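Local coordinates for diguanylate cyclase/phosphodiesterase-domain containing protein (Thermotoga maritima MSB8, PDB 6KHU), which probably belongs to the diguanylate cyclases, GGDEF-domain proteins that make the bacterial second messenger cyclic di-GMP from GTP, although its own activity remains inferred, at residues 5-8 with 9-13; 109-112 with 113-117. One frame throughout, in Å; residues are numbered along the deposited sequence.

Contact 1 (5-8 with 9-13); sequences RVYA and KDHFL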
loop_
_atom_site.group_PDB
_atom_site.type_symbol
_atom_site.label_atom_id
_atom_site.label_comp_id
_atom_site.label_asym_id
_atom_site.label_seq_id
_atom_site.Cartn_x
_atom_site.Cartn_y
_atom_site.Cartn_z
ATOM N N ARG A 5 -5.126 8.664 -10.049
ATOM C CA ARG A 5 -5.753 7.370 -10.283
ATOM C C ARG A 5 -5.568 6.414 -9.105
ATOM O O ARG A 5 -4.459 6.251 -8.591
ATOM C CB ARG A 5 -5.179 6.746 -11.552
ATOM C CG ARG A 5 -6.000 5.596 -12.033
ATOM C CD ARG A 5 -5.512 4.979 -13.333
ATOM N NE ARG A 5 -5.284 5.965 -14.382
ATOM C CZ ARG A 5 -4.151 6.063 -15.070
ATOM N NH1 ARG A 5 -3.148 5.228 -14.814
ATOM N NH2 ARG A 5 -4.023 6.989 -16.015
ATOM N N VAL A 6 -6.665 5.787 -8.684
ATOM C CA VAL A 6 -6.671 4.717 -7.689
ATOM C C VAL A 6 -7.320 3.502 -8.335
ATOM O O VAL A 6 -8.425 3.605 -8.876
ATOM C CB VAL A 6 -7.438 5.117 -6.409
ATOM C CG1 VAL A 6 -7.654 3.902 -5.497
ATOM C CG2 VAL A 6 -6.730 6.239 -5.657
ATOM N N TYR A 7 -6.662 2.352 -8.243
ATOM C CA TYR A 7 -7.090 1.152 -8.955
ATOM C C TYR A 7 -8.021 0.279 -8.116
ATOM O O TYR A 7 -7.821 0.108 -6.908
ATOM C CB TYR A 7 -5.867 0.330 -9.391
ATOM C CG TYR A 7 -4.906 1.090 -10.302
ATOM C CD1 TYR A 7 -5.172 1.246 -11.660
ATOM C CD2 TYR A 7 -3.736 1.644 -9.800
ATOM C CE1 TYR A 7 -4.298 1.932 -12.487
ATOM C CE2 TYR A 7 -2.860 2.321 -10.611
ATOM C CZ TYR A 7 -3.144 2.467 -11.951
ATOM O OH TYR A 7 -2.265 3.151 -12.734
ATOM N N ALA A 8 -9.042 -0.277 -8.772
ATOM C CA ALA A 8 -9.870 -1.302 -8.156
ATOM C C ALA A 8 -9.023 -2.520 -7.797
ATOM O O ALA A 8 -7.938 -2.734 -8.344
ATOM C CB ALA A 8 -10.996 -1.726 -9.102
ATOM N N LYS A 9 -9.550 -3.342 -6.887
ATOM C CA LYS A 9 -8.777 -4.448 -6.321
ATOM C C LYS A 9 -8.120 -5.312 -7.393
ATOM O O LYS A 9 -6.903 -5.533 -7.372
ATOM C CB LYS A 9 -9.669 -5.314 -5.437
ATOM C CG LYS A 9 -8.930 -6.483 -4.800
ATOM C CD LYS A 9 -9.914 -7.463 -4.158
ATOM C CE LYS A 9 -9.211 -8.451 -3.241
ATOM N NZ LYS A 9 -10.180 -9.441 -2.730
ATOM N N ASP A 10 -8.918 -5.835 -8.329
ATOM C CA ASP A 10 -8.376 -6.792 -9.290
ATOM C C ASP A 10 -7.456 -6.107 -10.289
ATOM O O ASP A 10 -6.452 -6.691 -10.710
ATOM C CB ASP A 10 -9.501 -7.522 -10.009
ATOM C CG ASP A 10 -10.202 -8.529 -9.112
ATOM O OD1 ASP A 10 -9.779 -8.686 -7.947
ATOM O OD2 ASP A 10 -11.170 -9.170 -9.572
ATOM N N HIS A 11 -7.783 -4.872 -10.678
ATOM C CA HIS A 11 -6.873 -4.090 -11.507
ATOM C C HIS A 11 -5.539 -3.899 -10.789
ATOM O O HIS A 11 -4.472 -4.186 -11.344
ATOM C CB HIS A 11 -7.527 -2.738 -11.848
ATOM C CG HIS A 11 -6.823 -1.964 -12.921
ATOM N ND1 HIS A 11 -7.374 -0.848 -13.515
ATOM C CD2 HIS A 11 -5.609 -2.131 -13.498
ATOM C CE1 HIS A 11 -6.538 -0.366 -14.417
ATOM N NE2 HIS A 11 -5.453 -1.122 -14.421
ATOM N N PHE A 12 -5.595 -3.448 -9.532
ATOM C CA PHE A 12 -4.400 -3.270 -8.713
ATOM C C PHE A 12 -3.566 -4.546 -8.650
ATOM O O PHE A 12 -2.338 -4.515 -8.820
ATOM C CB PHE A 12 -4.799 -2.839 -7.298
ATOM C CG PHE A 12 -3.644 -2.816 -6.337
ATOM C CD1 PHE A 12 -2.794 -1.730 -6.292
ATOM C CD2 PHE A 12 -3.384 -3.902 -5.509
ATOM C CE1 PHE A 12 -1.704 -1.715 -5.431
ATOM C CE2 PHE A 12 -2.302 -3.896 -4.645
ATOM C CZ PHE A 12 -1.457 -2.798 -4.608
ATOM N N LEU A 13 -4.216 -5.674 -8.368
ATOM C CA LEU A 13 -3.478 -6.912 -8.174
ATOM C C LEU A 13 -2.827 -7.376 -9.469
ATOM O O LEU A 13 -1.737 -7.958 -9.435
ATOM C CB LEU A 13 -4.406 -7.993 -7.612
ATOM C CG LEU A 13 -4.784 -7.860 -6.128
ATOM C CD1 LEU A 13 -5.933 -8.809 -5.782
ATOM C CD2 LEU A 13 -3.591 -8.132 -5.226
#
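Two first torsions bring Tyr7 and His11 together at the start of a helix: CG of His11 stands opposite its own backbone N (chi1 -168°), while CG of Tyr7 is anti to its carbonyl carbon (chi1 -59°). The result is an edge-to-face, T-shaped pair in which an edge of the phenol points at the imidazole. Tyr7 CD1 sits above the middle of the His11 ring and comes within 3.5 Å of His11 CE1; the centroids are 4.7 Å apart and the planes meet at 64°. Tyrosine suits this place because its ring offers C-H groups to the imidazole while its hydroxyl reaches past them to a polar partner. That partner is Arg5, whose NH1 donates to Tyr7 OH over 3.1 Å, nearly in the guanidinium plane, as the aliphatic CG of Arg5 lies over one face of the phenol, toward its rim. Ala8 holds the N-cap position; its methyl group offers no side-chain cap, and what it contributes is its carbonyl, which accepts the first helical bond, nearly straight, from Phe12 N at 2.7 Å. Beside it the CB atoms of Tyr7 and Phe12 pack 3.9 Å apart. The contact thus turns short edge strand 7-8, which pairs with strand 65-68 through backbone bonds of Tyr7 to Val66 and Arg68, into helix 9-26, whose buried Phe12 meets Phe77 of strand 73-79.

Contact 2 (109-112 with 113-117); sequences YKSY and PEDFM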
loop_
_atom_site.group_PDB
_atom_site.type_symbol
_atom_site.label_atom_id
_atom_site.label_comp_id
_atom_site.label_asym_id
_atom_site.label_seq_id
_atom_site.Cartn_x
_atom_site.Cartn_y
_atom_site.Cartn_z
ATOM N N TYR A 109 3.606 -3.789 6.127
ATOM C CA TYR A 109 4.289 -3.828 4.840
ATOM C C TYR A 109 5.117 -5.100 4.705
ATOM O O TYR A 109 5.538 -5.697 5.700
ATOM C CB TYR A 109 5.174 -2.578 4.620
ATOM C CG TYR A 109 6.368 -2.465 5.544
ATOM C CD1 TYR A 109 7.547 -3.143 5.273
ATOM C CD2 TYR A 109 6.317 -1.665 6.681
ATOM C CE1 TYR A 109 8.643 -3.039 6.112
ATOM C CE2 TYR A 109 7.411 -1.554 7.530
ATOM C CZ TYR A 109 8.568 -2.246 7.234
ATOM O OH TYR A 109 9.661 -2.141 8.064
ATOM N N LYS A 110 5.342 -5.506 3.450
ATOM C CA LYS A 110 6.186 -6.645 3.106
ATOM C C LYS A 110 7.100 -6.211 1.969
ATOM O O LYS A 110 6.619 -5.676 0.968
ATOM C CB LYS A 110 5.354 -7.851 2.674
ATOM C CG LYS A 110 4.554 -8.503 3.781
ATOM C CD LYS A 110 5.419 -9.425 4.604
ATOM C CE LYS A 110 4.637 -10.026 5.770
ATOM N NZ LYS A 110 5.456 -11.054 6.474
ATOM N N SER A 111 8.408 -6.412 2.126
ATOM C CA SER A 111 9.377 -6.022 1.106
ATOM C C SER A 111 9.847 -7.246 0.331
ATOM O O SER A 111 10.156 -8.286 0.924
ATOM C CB SER A 111 10.581 -5.309 1.727
ATOM O OG SER A 111 10.176 -4.123 2.385
ATOM N N TYR A 112 9.889 -7.123 -0.982
ATOM C CA TYR A 112 10.455 -8.158 -1.823
ATOM C C TYR A 112 11.890 -7.787 -2.154
ATOM O O TYR A 112 12.158 -6.633 -2.486
ATOM C CB TYR A 112 9.653 -8.301 -3.124
ATOM C CG TYR A 112 10.290 -9.230 -4.149
ATOM C CD1 TYR A 112 10.048 -10.592 -4.108
ATOM C CD2 TYR A 112 11.134 -8.741 -5.157
ATOM C CE1 TYR A 112 10.620 -11.463 -5.023
ATOM C CE2 TYR A 112 11.714 -9.614 -6.101
ATOM C CZ TYR A 112 11.450 -10.979 -6.013
ATOM O OH TYR A 112 11.998 -11.873 -6.906
ATOM N N PRO A 113 12.856 -8.711 -2.107
ATOM C CA PRO A 113 12.737 -10.144 -1.800
ATOM C C PRO A 113 13.014 -10.551 -0.348
ATOM O O PRO A 113 12.918 -11.749 -0.043
ATOM C CB PRO A 113 13.805 -10.763 -2.707
ATOM C CG PRO A 113 14.911 -9.709 -2.692
ATOM C CD PRO A 113 14.203 -8.371 -2.617
ATOM N N GLU A 114 13.343 -9.601 0.536
ATOM C CA GLU A 114 13.860 -9.993 1.849
ATOM C C GLU A 114 12.761 -10.543 2.750
ATOM O O GLU A 114 12.997 -11.476 3.526
ATOM C CB GLU A 114 14.562 -8.812 2.518
ATOM C CG GLU A 114 15.997 -8.614 2.039
ATOM C CD GLU A 114 16.979 -8.317 3.174
ATOM O OE1 GLU A 114 16.960 -7.177 3.700
ATOM O OE2 GLU A 114 17.776 -9.221 3.527
ATOM N N ASP A 115 11.556 -9.979 2.675
ATOM C CA ASP A 115 10.460 -10.500 3.478
ATOM C C ASP A 115 9.771 -11.684 2.807
ATOM O O ASP A 115 9.188 -12.517 3.501
ATOM C CB ASP A 115 9.418 -9.404 3.756
ATOM C CG ASP A 115 9.938 -8.301 4.668
ATOM O OD1 ASP A 115 10.860 -8.559 5.479
ATOM O OD2 ASP A 115 9.409 -7.172 4.573
ATOM N N PHE A 116 9.807 -11.767 1.475
ATOM C CA PHE A 116 9.018 -12.768 0.762
ATOM C C PHE A 116 9.498 -12.873 -0.671
ATOM O O PHE A 116 10.113 -11.949 -1.213
ATOM C CB PHE A 116 7.517 -12.428 0.765
ATOM C CG PHE A 116 7.126 -11.305 -0.195
ATOM C CD1 PHE A 116 7.177 -9.967 0.215
ATOM C CD2 PHE A 116 6.687 -11.586 -1.477
ATOM C CE1 PHE A 116 6.812 -8.935 -0.636
ATOM C CE2 PHE A 116 6.323 -10.561 -2.356
ATOM C CZ PHE A 116 6.384 -9.226 -1.938
HETATM N N MSE A 117 9.158 -13.991 -1.297
HETATM C CA MSE A 117 9.315 -14.116 -2.735
HETATM C C MSE A 117 8.088 -14.745 -3.367
HETATM O O MSE A 117 7.931 -14.762 -4.591
HETATM C CB MSE A 117 10.562 -14.914 -3.040
HETATM C CG MSE A 117 11.786 -14.029 -2.920
HETATM SE SE MSE A 117 13.393 -15.064 -3.072
HETATM C CE MSE A 117 13.516 -15.025 -5.038
HETATM O O HOH W 1 7.874 -6.706 6.865
HETATM O O HOH W 2 7.739 -12.350 5.668
#
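Ser111 and Asp115 are joined by two hydrogen bonds that close the turn at the end of a strand. Ser111 N donates to Asp115 OD2 at 2.8 Å, meeting the carboxylate on its anti side and 26° out of its plane; in return Asp115 N donates a hydrogen bond to Ser111 O, also at 2.8 Å. Aspartate fits because its short side chain reaches back to a strand N-H, and Lys83, in a salt bridge with OD1, probably steadies its negative charge. One water links Asp115 OD2 to Tyr109 O, and a second joins Lys110 NZ to Asp115 O.

The apolar layer gathers round Tyr112. Proline suits its place: after a cis peptide bond its apolar ring lays Pro113 CB 3.8 Å from the Tyr112 ring centroid, almost on the ring normal, a CH-pi contact. Met117, here selenomethionine, brings CG to 3.5 Å from Tyr112 CE1. Phe116 CG stands between its backbone N and carbonyl carbon (chi1 75°), which turns the ring back against the strand, with Tyr112 CA over one face and Lys110 O at its edge. Apolar and buried, it takes an off-centre CH-pi contact from Tyr112 CB and packs CD1 3.7 Å from Lys110 CB. Lys110 and Tyr112 pair with Ile32 and Tyr30 of strand 30-37, Tyr112 and Phe116 pack on helix 9-26, and Tyr109 and Ser111 touch helix 86-100. The turn closes outer strand 105-112 and leads to helix 119-130.

In the fold
Both contacts are local, each where an outermost strand of the same sheet ends: contact 1 leaves 7-8 for helix 9-26, and contact 2 leaves 105-112 for the loop before helix 119-130. Their centres lie about 20 Å apart and they do not touch. Contact 1 is a surface contact, with a single buried residue; its chemistry is mainly a helical backbone bond and a T-shaped aromatic pair, the phenol also held by Arg5. Contact 2 is partly buried, and couples a carboxylate-backbone bond and bridging waters on its polar side to proline and aromatic packing. Helix 9-26 relates them: it begins in contact 1, and farther along, His20 meets Tyr112 and Phe116 of contact 2.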